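Local coordinates for uncharacterized protein HI_0666 (Haemophilus influenzae, PDB 7CZO), which is of unknown function but forms the N-terminal domain of a HipA toxin, part of the HipBA toxin-antitoxin system, which adopts an unusual three-component regulatory mechanism, at residues G8-F11 against F16-L19; L42-E47 against P58-L63; S62-G67 against S82-F87; F87-G92 against Q100-K105. All blocks are in the same frame, centred on the assembly; numbering follows the deposited sequence.

Contact 1: G8-F11 against F16-L19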
loop_
_atom_site.group_PDB
_atom_site.type_symbol
_atom_site.label_atom_id
_atom_site.label_comp_id
_atom_site.label_asym_id
_atom_site.label_seq_id
_atom_site.Cartn_x
_atom_site.Cartn_y
_atom_site.Cartn_z
ATOM N N GLY A 8 0.222 6.852 1.346
ATOM C CA GLY A 8 -0.778 6.696 0.277
ATOM C C GLY A 8 -2.171 6.584 0.858
ATOM O O GLY A 8 -2.402 5.803 1.780
ATOM N N LYS A 9 -3.099 7.391 0.368
ATOM C CA LYS A 9 -4.508 7.224 0.718
ATOM C C LYS A 9 -5.025 5.981 -0.018
ATOM O O LYS A 9 -4.727 5.763 -1.192
ATOM C CB LYS A 9 -5.337 8.429 0.274
ATOM C CG LYS A 9 -5.494 9.570 1.261
ATOM C CD LYS A 9 -5.968 10.832 0.517
ATOM C CE LYS A 9 -7.080 11.605 1.233
ATOM N NZ LYS A 9 -8.259 11.924 0.362
ATOM N N VAL A 10 -5.829 5.193 0.679
ATOM C CA VAL A 10 -6.292 3.919 0.178
ATOM C C VAL A 10 -7.776 3.965 -0.027
ATOM O O VAL A 10 -8.534 4.220 0.908
ATOM C CB VAL A 10 -5.959 2.809 1.180
ATOM C CG1 VAL A 10 -6.724 1.525 0.861
ATOM C CG2 VAL A 10 -4.431 2.584 1.200
ATOM N N PHE A 11 -8.176 3.698 -1.261
ATOM C CA PHE A 11 -9.575 3.670 -1.667
ATOM C C PHE A 11 -9.970 2.234 -2.040
ATOM O O PHE A 11 -9.172 1.517 -2.614
ATOM C CB PHE A 11 -9.767 4.577 -2.882
ATOM C CG PHE A 11 -9.564 6.028 -2.606
ATOM C CD1 PHE A 11 -8.302 6.593 -2.672
ATOM C CD2 PHE A 11 -10.640 6.849 -2.275
ATOM C CE1 PHE A 11 -8.108 7.950 -2.426
ATOM C CE2 PHE A 11 -10.457 8.209 -2.030
ATOM C CZ PHE A 11 -9.181 8.755 -2.110
ATOM N N PHE A 16 -12.581 6.204 0.194
ATOM C CA PHE A 16 -11.418 6.333 1.062
ATOM C C PHE A 16 -11.648 5.504 2.299
ATOM O O PHE A 16 -12.612 5.759 3.012
ATOM C CB PHE A 16 -11.246 7.800 1.471
ATOM C CG PHE A 16 -10.100 8.063 2.392
ATOM C CD1 PHE A 16 -8.915 7.339 2.309
ATOM C CD2 PHE A 16 -10.181 9.083 3.316
ATOM C CE1 PHE A 16 -7.850 7.610 3.156
ATOM C CE2 PHE A 16 -9.116 9.365 4.164
ATOM C CZ PHE A 16 -7.947 8.627 4.084
ATOM N N ILE A 17 -10.785 4.502 2.533
ATOM C CA ILE A 17 -10.914 3.646 3.713
ATOM C C ILE A 17 -9.734 3.727 4.702
ATOM O O ILE A 17 -9.859 3.229 5.825
ATOM C CB ILE A 17 -11.105 2.175 3.325
ATOM C CG1 ILE A 17 -9.814 1.602 2.763
ATOM C CG2 ILE A 17 -12.198 2.028 2.298
ATOM C CD1 ILE A 17 -9.878 0.133 2.408
ATOM N N GLY A 18 -8.591 4.307 4.310
ATOM C CA GLY A 18 -7.432 4.340 5.223
ATOM C C GLY A 18 -6.114 4.762 4.605
ATOM O O GLY A 18 -6.097 5.304 3.511
ATOM N N LEU A 19 -4.999 4.462 5.276
ATOM C CA LEU A 19 -3.697 5.076 4.927
ATOM C C LEU A 19 -2.590 4.055 4.993
ATOM O O LEU A 19 -2.476 3.338 5.963
ATOM C CB LEU A 19 -3.355 6.194 5.910
ATOM C CG LEU A 19 -4.315 7.382 5.937
ATOM C CD1 LEU A 19 -4.185 8.128 7.252
ATOM C CD2 LEU A 19 -4.037 8.299 4.750
#

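Contact 2: L42-E47 against P58-L63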
loop_
_atom_site.group_PDB
_atom_site.type_symbol
_atom_site.label_atom_id
_atom_site.label_comp_id
_atom_site.label_asym_id
_atom_site.label_seq_id
_atom_site.Cartn_x
_atom_site.Cartn_y
_atom_site.Cartn_z
ATOM N N LEU A 42 -9.122 -10.386 4.582
ATOM C CA LEU A 42 -9.317 -11.095 5.852
ATOM C C LEU A 42 -8.112 -10.902 6.788
ATOM O O LEU A 42 -8.257 -11.056 8.013
ATOM C CB LEU A 42 -9.716 -12.575 5.668
ATOM C CG LEU A 42 -9.029 -13.459 4.626
ATOM C CD1 LEU A 42 -7.570 -13.742 5.001
ATOM C CD2 LEU A 42 -9.846 -14.739 4.450
ATOM N N SER A 43 -6.956 -10.512 6.233
ATOM C CA SER A 43 -5.795 -10.131 7.069
ATOM C C SER A 43 -5.967 -8.803 7.809
ATOM O O SER A 43 -5.218 -8.532 8.737
ATOM C CB SER A 43 -4.536 -10.049 6.238
ATOM O OG SER A 43 -4.707 -9.132 5.168
ATOM N N PHE A 44 -6.942 -7.988 7.383
ATOM C CA PHE A 44 -7.168 -6.655 7.932
ATOM C C PHE A 44 -8.601 -6.486 8.423
ATOM O O PHE A 44 -9.390 -5.750 7.850
ATOM C CB PHE A 44 -6.878 -5.580 6.888
ATOM C CG PHE A 44 -5.433 -5.503 6.467
ATOM C CD1 PHE A 44 -4.408 -5.531 7.409
ATOM C CD2 PHE A 44 -5.103 -5.337 5.132
ATOM C CE1 PHE A 44 -3.091 -5.441 7.026
ATOM C CE2 PHE A 44 -3.784 -5.241 4.734
ATOM C CZ PHE A 44 -2.776 -5.295 5.684
ATOM N N PRO A 45 -8.936 -7.156 9.524
ATOM C CA PRO A 45 -10.193 -6.836 10.194
ATOM C C PRO A 45 -10.193 -5.426 10.783
ATOM O O PRO A 45 -9.228 -4.998 11.411
ATOM C CB PRO A 45 -10.267 -7.861 11.318
ATOM C CG PRO A 45 -9.250 -8.920 10.989
ATOM C CD PRO A 45 -8.193 -8.246 10.183
ATOM N N ILE A 46 -11.308 -4.747 10.618
ATOM C CA ILE A 46 -11.472 -3.364 11.046
ATOM C C ILE A 46 -11.188 -3.120 12.512
ATOM O O ILE A 46 -10.740 -2.035 12.876
ATOM C CB ILE A 46 -12.909 -2.917 10.735
ATOM C CG1 ILE A 46 -13.183 -3.176 9.231
ATOM C CG2 ILE A 46 -13.149 -1.480 11.183
ATOM C CD1 ILE A 46 -14.064 -2.185 8.510
ATOM N N GLU A 47 -11.415 -4.127 13.349
ATOM C CA GLU A 47 -11.292 -3.993 14.812
ATOM C C GLU A 47 -9.855 -4.068 15.271
ATOM O O GLU A 47 -9.556 -3.700 16.407
ATOM C CB GLU A 47 -12.084 -5.088 15.518
ATOM C CG GLU A 47 -13.585 -5.056 15.221
ATOM C CD GLU A 47 -13.981 -5.614 13.841
ATOM O OE1 GLU A 47 -15.069 -5.200 13.368
ATOM O OE2 GLU A 47 -13.233 -6.451 13.241
ATOM N N PRO A 58 1.904 -8.839 3.080
ATOM C CA PRO A 58 1.571 -9.768 1.999
ATOM C C PRO A 58 0.391 -9.372 1.120
ATOM O O PRO A 58 0.433 -9.579 -0.100
ATOM C CB PRO A 58 1.224 -11.056 2.762
ATOM C CG PRO A 58 2.150 -11.019 3.940
ATOM C CD PRO A 58 2.235 -9.554 4.329
ATOM N N TYR A 59 -0.664 -8.835 1.723
ATOM C CA TYR A 59 -1.824 -8.474 0.940
ATOM C C TYR A 59 -1.448 -7.396 -0.091
ATOM O O TYR A 59 -1.789 -7.515 -1.288
ATOM C CB TYR A 59 -3.006 -8.009 1.808
ATOM C CG TYR A 59 -4.156 -7.636 0.939
ATOM C CD1 TYR A 59 -4.902 -8.628 0.308
ATOM C CD2 TYR A 59 -4.426 -6.295 0.626
ATOM C CE1 TYR A 59 -5.936 -8.308 -0.562
ATOM C CE2 TYR A 59 -5.465 -5.959 -0.246
ATOM C CZ TYR A 59 -6.213 -6.979 -0.836
ATOM O OH TYR A 59 -7.234 -6.702 -1.699
ATOM N N PHE A 60 -0.751 -6.353 0.358
ATOM C CA PHE A 60 -0.367 -5.274 -0.539
ATOM C C PHE A 60 0.728 -5.742 -1.504
ATOM O O PHE A 60 0.711 -5.426 -2.675
ATOM C CB PHE A 60 0.087 -4.051 0.250
ATOM C CG PHE A 60 -1.034 -3.268 0.863
ATOM C CD1 PHE A 60 -1.761 -2.351 0.114
ATOM C CD2 PHE A 60 -1.344 -3.407 2.207
ATOM C CE1 PHE A 60 -2.805 -1.610 0.695
ATOM C CE2 PHE A 60 -2.393 -2.661 2.800
ATOM C CZ PHE A 60 -3.124 -1.770 2.046
ATOM N N ALA A 61 1.690 -6.510 -1.046
ATOM C CA ALA A 61 2.660 -7.045 -2.003
ATOM C C ALA A 61 1.940 -7.845 -3.074
ATOM O O ALA A 61 2.409 -7.910 -4.197
ATOM C CB ALA A 61 3.688 -7.930 -1.320
ATOM N N SER A 62 0.825 -8.489 -2.733
ATOM C CA SER A 62 0.090 -9.330 -3.716
ATOM C C SER A 62 -0.534 -8.517 -4.874
ATOM O O SER A 62 -0.813 -9.065 -5.920
ATOM C CB SER A 62 -1.010 -10.140 -3.040
ATOM O OG SER A 62 -2.221 -9.369 -2.987
ATOM N N LEU A 63 -0.751 -7.222 -4.676
ATOM C CA LEU A 63 -1.379 -6.353 -5.693
ATOM C C LEU A 63 -0.432 -5.969 -6.799
ATOM O O LEU A 63 -0.840 -5.410 -7.797
ATOM C CB LEU A 63 -1.898 -5.043 -5.065
ATOM C CG LEU A 63 -2.922 -5.198 -3.930
ATOM C CD1 LEU A 63 -3.624 -3.920 -3.514
ATOM C CD2 LEU A 63 -3.966 -6.214 -4.330
#

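Contact 3: S62-G67 against S82-F87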
loop_
_atom_site.group_PDB
_atom_site.type_symbol
_atom_site.label_atom_id
_atom_site.label_comp_id
_atom_site.label_asym_id
_atom_site.label_seq_id
_atom_site.Cartn_x
_atom_site.Cartn_y
_atom_site.Cartn_z
ATOM N N SER A 62 0.825 -8.489 -2.733
ATOM C CA SER A 62 0.090 -9.330 -3.716
ATOM C C SER A 62 -0.534 -8.517 -4.874
ATOM O O SER A 62 -0.813 -9.065 -5.920
ATOM C CB SER A 62 -1.010 -10.140 -3.040
ATOM O OG SER A 62 -2.221 -9.369 -2.987
ATOM N N LEU A 63 -0.751 -7.222 -4.676
ATOM C CA LEU A 63 -1.379 -6.353 -5.693
ATOM C C LEU A 63 -0.432 -5.969 -6.799
ATOM O O LEU A 63 -0.840 -5.410 -7.797
ATOM C CB LEU A 63 -1.898 -5.043 -5.065
ATOM C CG LEU A 63 -2.922 -5.198 -3.930
ATOM C CD1 LEU A 63 -3.624 -3.920 -3.514
ATOM C CD2 LEU A 63 -3.966 -6.214 -4.330
ATOM N N VAL A 64 0.840 -6.233 -6.624
ATOM C CA VAL A 64 1.815 -5.901 -7.641
ATOM C C VAL A 64 1.703 -6.903 -8.815
ATOM O O VAL A 64 1.772 -8.114 -8.610
ATOM C CB VAL A 64 3.223 -5.926 -7.040
ATOM C CG1 VAL A 64 4.261 -5.655 -8.121
ATOM C CG2 VAL A 64 3.313 -4.901 -5.924
ATOM N N PRO A 65 1.529 -6.403 -10.048
ATOM C CA PRO A 65 1.330 -7.373 -11.113
ATOM C C PRO A 65 2.567 -8.223 -11.392
ATOM O O PRO A 65 3.692 -7.710 -11.420
ATOM C CB PRO A 65 0.981 -6.497 -12.338
ATOM C CG PRO A 65 0.506 -5.213 -11.764
ATOM C CD PRO A 65 1.373 -5.023 -10.541
ATOM N N GLU A 66 2.323 -9.515 -11.606
ATOM C CA GLU A 66 3.321 -10.476 -12.050
ATOM C C GLU A 66 4.178 -9.878 -13.111
ATOM O O GLU A 66 5.377 -9.802 -12.977
ATOM C CB GLU A 66 2.619 -11.690 -12.622
ATOM C CG GLU A 66 2.212 -12.667 -11.542
ATOM C CD GLU A 66 1.296 -13.752 -12.042
ATOM O OE1 GLU A 66 1.194 -13.920 -13.285
ATOM O OE2 GLU A 66 0.674 -14.421 -11.177
ATOM N N GLY A 67 3.523 -9.404 -14.153
ATOM C CA GLY A 67 4.190 -8.745 -15.240
ATOM C C GLY A 67 5.304 -7.792 -14.894
ATOM O O GLY A 67 6.301 -7.731 -15.611
ATOM N N SER A 82 10.693 -1.500 -0.709
ATOM C CA SER A 82 10.415 -0.105 -0.983
ATOM C C SER A 82 10.105 0.071 -2.465
ATOM O O SER A 82 9.396 1.002 -2.852
ATOM C CB SER A 82 11.608 0.760 -0.605
ATOM O OG SER A 82 11.882 0.622 0.771
ATOM N N ASP A 83 10.633 -0.827 -3.292
ATOM C CA ASP A 83 10.432 -0.745 -4.741
ATOM C C ASP A 83 9.025 -1.088 -5.086
ATOM O O ASP A 83 8.442 -0.489 -5.970
ATOM C CB ASP A 83 11.396 -1.663 -5.492
ATOM C CG ASP A 83 12.782 -1.051 -5.609
ATOM O OD1 ASP A 83 12.849 0.216 -5.645
ATOM O OD2 ASP A 83 13.775 -1.823 -5.649
ATOM N N MET A 84 8.496 -2.052 -4.353
ATOM C CA MET A 84 7.096 -2.436 -4.423
ATOM C C MET A 84 6.138 -1.403 -3.870
ATOM O O MET A 84 5.150 -1.091 -4.519
ATOM C CB MET A 84 6.927 -3.799 -3.757
ATOM C CG MET A 84 7.439 -4.830 -4.729
ATOM S SD MET A 84 7.316 -6.514 -4.234
ATOM C CE MET A 84 5.602 -6.754 -3.824
ATOM N N PHE A 85 6.439 -0.839 -2.706
ATOM C CA PHE A 85 5.624 0.234 -2.157
ATOM C C PHE A 85 5.665 1.412 -3.101
ATOM O O PHE A 85 4.695 2.134 -3.225
ATOM C CB PHE A 85 6.116 0.662 -0.759
ATOM C CG PHE A 85 5.277 1.760 -0.128
ATOM C CD1 PHE A 85 4.006 1.495 0.330
ATOM C CD2 PHE A 85 5.756 3.035 -0.007
ATOM C CE1 PHE A 85 3.224 2.475 0.898
ATOM C CE2 PHE A 85 4.975 4.028 0.580
ATOM C CZ PHE A 85 3.707 3.747 1.044
ATOM N N ARG A 86 6.787 1.617 -3.777
ATOM C CA ARG A 86 6.855 2.737 -4.716
ATOM C C ARG A 86 5.921 2.442 -5.915
ATOM O O ARG A 86 5.184 3.299 -6.361
ATOM C CB ARG A 86 8.295 2.978 -5.166
ATOM C CG ARG A 86 8.619 4.414 -5.545
ATOM C CD ARG A 86 10.070 4.596 -6.038
ATOM N NE ARG A 86 11.034 3.605 -5.515
ATOM C CZ ARG A 86 11.485 3.539 -4.256
ATOM N NH1 ARG A 86 11.069 4.401 -3.326
ATOM N NH2 ARG A 86 12.348 2.582 -3.915
ATOM N N PHE A 87 5.933 1.213 -6.410
ATOM C CA PHE A 87 5.096 0.860 -7.526
ATOM C C PHE A 87 3.645 1.069 -7.132
ATOM O O PHE A 87 2.885 1.755 -7.827
ATOM C CB PHE A 87 5.306 -0.571 -7.911
ATOM C CG PHE A 87 4.324 -1.047 -8.908
ATOM C CD1 PHE A 87 4.627 -1.040 -10.247
ATOM C CD2 PHE A 87 3.083 -1.484 -8.507
ATOM C CE1 PHE A 87 3.698 -1.464 -11.180
ATOM C CE2 PHE A 87 2.139 -1.917 -9.433
ATOM C CZ PHE A 87 2.453 -1.900 -10.770
#

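Contact 4: F87-G92 against Q100-K105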
loop_
_atom_site.group_PDB
_atom_site.type_symbol
_atom_site.label_atom_id
_atom_site.label_comp_id
_atom_site.label_asym_id
_atom_site.label_seq_id
_atom_site.Cartn_x
_atom_site.Cartn_y
_atom_site.Cartn_z
ATOM N N PHE A 87 5.933 1.213 -6.410
ATOM C CA PHE A 87 5.096 0.860 -7.526
ATOM C C PHE A 87 3.645 1.069 -7.132
ATOM O O PHE A 87 2.885 1.755 -7.827
ATOM C CB PHE A 87 5.306 -0.571 -7.911
ATOM C CG PHE A 87 4.324 -1.047 -8.908
ATOM C CD1 PHE A 87 4.627 -1.040 -10.247
ATOM C CD2 PHE A 87 3.083 -1.484 -8.507
ATOM C CE1 PHE A 87 3.698 -1.464 -11.180
ATOM C CE2 PHE A 87 2.139 -1.917 -9.433
ATOM C CZ PHE A 87 2.453 -1.900 -10.770
ATOM N N LEU A 88 3.263 0.534 -5.979
ATOM C CA LEU A 88 1.896 0.779 -5.492
ATOM C C LEU A 88 1.545 2.256 -5.565
ATOM O O LEU A 88 0.464 2.597 -6.028
ATOM C CB LEU A 88 1.668 0.222 -4.075
ATOM C CG LEU A 88 1.771 -1.312 -4.109
ATOM C CD1 LEU A 88 1.677 -1.884 -2.710
ATOM C CD2 LEU A 88 0.733 -1.913 -5.048
ATOM N N LEU A 89 2.473 3.123 -5.159
ATOM C CA LEU A 89 2.214 4.564 -5.150
ATOM C C LEU A 89 2.199 5.163 -6.542
ATOM O O LEU A 89 1.367 6.012 -6.824
ATOM C CB LEU A 89 3.250 5.281 -4.320
ATOM C CG LEU A 89 3.161 5.122 -2.806
ATOM C CD1 LEU A 89 4.363 5.842 -2.179
ATOM C CD2 LEU A 89 1.867 5.719 -2.312
ATOM N N ASN A 90 3.076 4.705 -7.425
ATOM C CA ASN A 90 3.079 5.210 -8.793
ATOM C C ASN A 90 1.996 4.723 -9.704
ATOM O O ASN A 90 1.785 5.350 -10.721
ATOM C CB ASN A 90 4.386 4.888 -9.484
ATOM C CG ASN A 90 5.569 5.548 -8.806
ATOM O OD1 ASN A 90 5.430 6.625 -8.194
ATOM N ND2 ASN A 90 6.739 4.884 -8.878
ATOM N N ASN A 91 1.318 3.621 -9.391
ATOM C CA ASN A 91 0.207 3.220 -10.241
ATOM C C ASN A 91 -0.760 2.165 -9.771
ATOM O O ASN A 91 -0.829 1.131 -10.406
ATOM C CB ASN A 91 0.732 2.815 -11.646
ATOM C CG ASN A 91 2.062 2.127 -11.615
ATOM O OD1 ASN A 91 2.464 1.554 -10.632
ATOM N ND2 ASN A 91 2.737 2.159 -12.727
ATOM N N GLY A 92 -1.608 2.410 -8.771
ATOM C CA GLY A 92 -1.998 3.712 -8.278
ATOM C C GLY A 92 -3.524 3.863 -8.436
ATOM O O GLY A 92 -4.295 3.272 -7.696
ATOM N N GLN A 100 -4.808 3.621 -4.868
ATOM C CA GLN A 100 -3.954 4.468 -3.992
ATOM C C GLN A 100 -3.448 5.703 -4.642
ATOM O O GLN A 100 -2.733 5.607 -5.632
ATOM C CB GLN A 100 -2.750 3.729 -3.464
ATOM C CG GLN A 100 -3.233 2.500 -2.761
ATOM C CD GLN A 100 -2.160 1.513 -2.586
ATOM O OE1 GLN A 100 -2.363 0.332 -2.812
ATOM N NE2 GLN A 100 -0.987 1.980 -2.172
ATOM N N ILE A 101 -3.857 6.852 -4.085
ATOM C CA ILE A 101 -3.348 8.135 -4.497
ATOM C C ILE A 101 -2.305 8.468 -3.445
ATOM O O ILE A 101 -2.576 8.447 -2.262
ATOM C CB ILE A 101 -4.455 9.238 -4.689
ATOM C CG1 ILE A 101 -3.894 10.416 -5.519
ATOM C CG2 ILE A 101 -5.027 9.768 -3.372
ATOM C CD1 ILE A 101 -4.840 11.596 -5.712
ATOM N N GLN A 102 -1.090 8.720 -3.898
ATOM C CA GLN A 102 -0.046 9.235 -3.037
ATOM C C GLN A 102 -0.491 10.515 -2.341
ATOM O O GLN A 102 -1.055 11.405 -2.983
ATOM C CB GLN A 102 1.184 9.526 -3.856
ATOM C CG GLN A 102 2.373 9.857 -3.002
ATOM C CD GLN A 102 3.652 9.894 -3.813
ATOM O OE1 GLN A 102 4.717 10.235 -3.284
ATOM N NE2 GLN A 102 3.560 9.541 -5.105
ATOM N N GLU A 103 -0.256 10.575 -1.027
ATOM C CA GLU A 103 -0.623 11.735 -0.232
ATOM C C GLU A 103 0.411 12.791 -0.504
ATOM O O GLU A 103 1.516 12.773 0.054
ATOM C CB GLU A 103 -0.678 11.422 1.255
ATOM C CG GLU A 103 -2.074 11.093 1.737
ATOM C CD GLU A 103 -2.210 11.112 3.253
ATOM O OE1 GLU A 103 -3.339 11.359 3.739
ATOM O OE2 GLU A 103 -1.202 10.882 3.959
ATOM N N GLU A 104 0.054 13.673 -1.426
ATOM C CA GLU A 104 0.861 14.826 -1.766
ATOM C C GLU A 104 -0.080 16.026 -1.626
ATOM O O GLU A 104 -1.267 15.894 -1.932
ATOM C CB GLU A 104 1.438 14.664 -3.182
ATOM C CG GLU A 104 2.007 13.265 -3.420
ATOM C CD GLU A 104 3.155 13.208 -4.419
ATOM O OE1 GLU A 104 2.993 12.598 -5.505
ATOM O OE2 GLU A 104 4.237 13.746 -4.097
ATOM N N LYS A 105 0.407 17.194 -1.198
ATOM C CA LYS A 105 1.813 17.607 -1.298
ATOM C C LYS A 105 2.722 17.129 -0.148
ATOM O O LYS A 105 2.620 17.610 0.989
ATOM C CB LYS A 105 1.895 19.146 -1.418
ATOM C CG LYS A 105 0.900 19.795 -2.388
ATOM C CD LYS A 105 0.711 19.001 -3.680
ATOM C CE LYS A 105 0.042 19.819 -4.776
ATOM N NZ LYS A 105 1.034 20.439 -5.700
#

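Contact 1: G8-F11 against F16-L19
Val10 and Gly18 meet through the backbone: Val10 N donates to Gly18 O at 2.8 Å. Val10 O takes two amides in return. Ile17 N reaches it at 2.8 Å and nearly straight, at 170°, whereas the Gly18 N bond is weak at 3.4 Å. Two consecutive residues facing one on the partner strand define a classic beta bulge, and the register accordingly slips by one between Val10–Gly18 and Phe11–Phe16. The bulge interrupts a beta hairpin made by strands 7-12 and 15-22 of an antiparallel sheet. On the face carrying Lys9, Phe11 and Phe16, the lysine chain bends at its last two torsions and crosses the Phe16 ring at about a right angle. Its NZ stands 4.7 Å from the Phe16 ring centroid, 14° off the normal, a cation-pi contact, and CE lies over the same ring. Phe16 holds its CG anti to the backbone N (chi1 179°), bringing ring atom CE1 to 3.6 Å from Lys9 CG. Phe11 CE2 lies against Phe16 CB. On the other face Val10 CG1 touches Ile17 CG1 at 3.6 Å. Backbone hydrogen bonds flank the hairpin: Lys9 and Phe11 to strand 98-102, Ile17 and Leu19 to Asn32 and Ser30.

Contact 2: L42-E47 against P58-L63
Phe44 reaches across to Tyr59 and Phe60 by the far end of its ring. Its CB points toward helix 58-62, and CG lies anti to the carbonyl carbon (chi1 -66°), which directs the ring at the first turn of that helix. CE2 makes the nearest approaches of the ring: it lies 3.5 Å from Phe60 CE2 and 4.1 Å from Tyr59 CB. The next atom round the ring, Phe44 CZ, is 3.9 Å from Phe60 CE2. The two phenylalanine rings meet rim to rim, neither over the face of the other, with centroids 5.8 Å apart and planes at 45°. One face of the Phe44 ring carries its neighbour Ser43, whose OG sits 3.8 Å above the plane, displaced toward the rim. The contact joins the irregular loop between strands 27-31 and 51-53 to a short helix, within an aromatic cluster: Phe29 and Phe51 meet the Phe44 ring at slanted angles, and Phe57 packs on it edge-to-face. Ser43 OG also approaches Tyr59 CB at 3.9 Å, while it is hydrogen-bonded with Ser41 OG. On the helix, Ser62 OG donates to Tyr59 O at 2.6 Å, beside the backbone bond from Ser62 N to Pro58 O.

Contact 3: S62-G67 against S82-F87
Val64 and Met84 supply the first bump and hollow. The thioether chain of Met84 runs out from helix 82-91 and bends at its last torsion (chi3 54°), which turns the terminal methyl CE onto the Val64 branch. Met84 CE meets Val64 CG2 at 3.6 Å and Val64 CB at 4.1 Å, so the methyl rests against both the CG2 branch and its root. Val64 CG2 in turn projects between that methyl and the ring of Phe87, whose CD2 lies 4.3 Å away, and is thus shared by residues three apart on the helix. The second meeting is at Pro65, where ring atom CD is near the far end of the Phe87 ring: Pro65 CD to Phe87 CZ is 3.3 Å. Phe87 extends to it with CG anti to the backbone N (chi1 171°), and both Pro65 and Val64 approach the ring obliquely. No hydrogen bond crosses the interface; the evidence is apolar packing alone, burying 212 Å². Pro65 occupies the N-cap position of helix 66-70, and the start of that helix thus lies beside helix 82-91. Trp68 of helix 66-70 also touches Met84 and Phe87, while Phe85 leaves on the other side of helix 82-91 and touches Leu20 and Glu22 of strand 15-22.

Contact 4: F87-G92 against Q100-K105
Gln100 N donates to Gly92 O at 2.9 Å, a nearly linear bond with 169° at the hydrogen, although the donor stands above the carbonyl plane, 45° out of it. Gly92 has a positive phi, and the peptide bond before it is modelled cis. Its CA also makes a CA-H...O contact with Gln100 O at 3.3 Å. The side chain of Gln100 then turns toward the helix. Its CG lies anti to the carbonyl carbon and the chain stays extended beyond it, so that NE2 comes to 3.7 Å from Leu88 CB. That contact is van der Waals in kind, the amide nitrogen lying against an aliphatic carbon. The helical and strand segments run nearly perpendicular, at 93°, with their axes 6.9 Å apart at closest approach. The helix packs across one face of the antiparallel sheet, here against strand 98-102, the outermost on that side within the chain. One residue along the helix and two along the strand, Leu89 meets Gln102: Leu89 CD2 is 4.1 Å from Gln102 CA and 4.2 Å from Gln102 CB. The two side chains cross at about a right angle, and the leucine methyl touches the base of the glutamine rather than its amide. Outside the two segments, Phe60 of helix 58-62 touches both Leu88 and Gln100, and Leu96 adds to the packing on Leu88. On the sheet, Gln100 rests on Val10 and Leu20, and Arg6, in a loop, touches Leu89.

How the contacts relate
Along the chain the contacts come in order 1, 2, 3, 4, with Ser62 and Leu63 common to contacts 2 and 3 and Phe87 common to contacts 3 and 4. Contacts 1 and 4 reach the same antiparallel sheet, centres 10 Å apart, and are joined by a probable hydrogen bond from Lys9 N to Ile101 O at 2.9 Å. Contacts 3 and 4 both use helix 82-91. Contact 2 touches contact 3 where Ala61 CB meets Met84 CE at 3.4 Å, and contact 4 where Leu63 CB meets Leu88 CD2. Centres of contacts 2 and 4 are about 18 Å apart. Together they link hairpin, loop and helices, all four within the range of the HipA N-terminal domain.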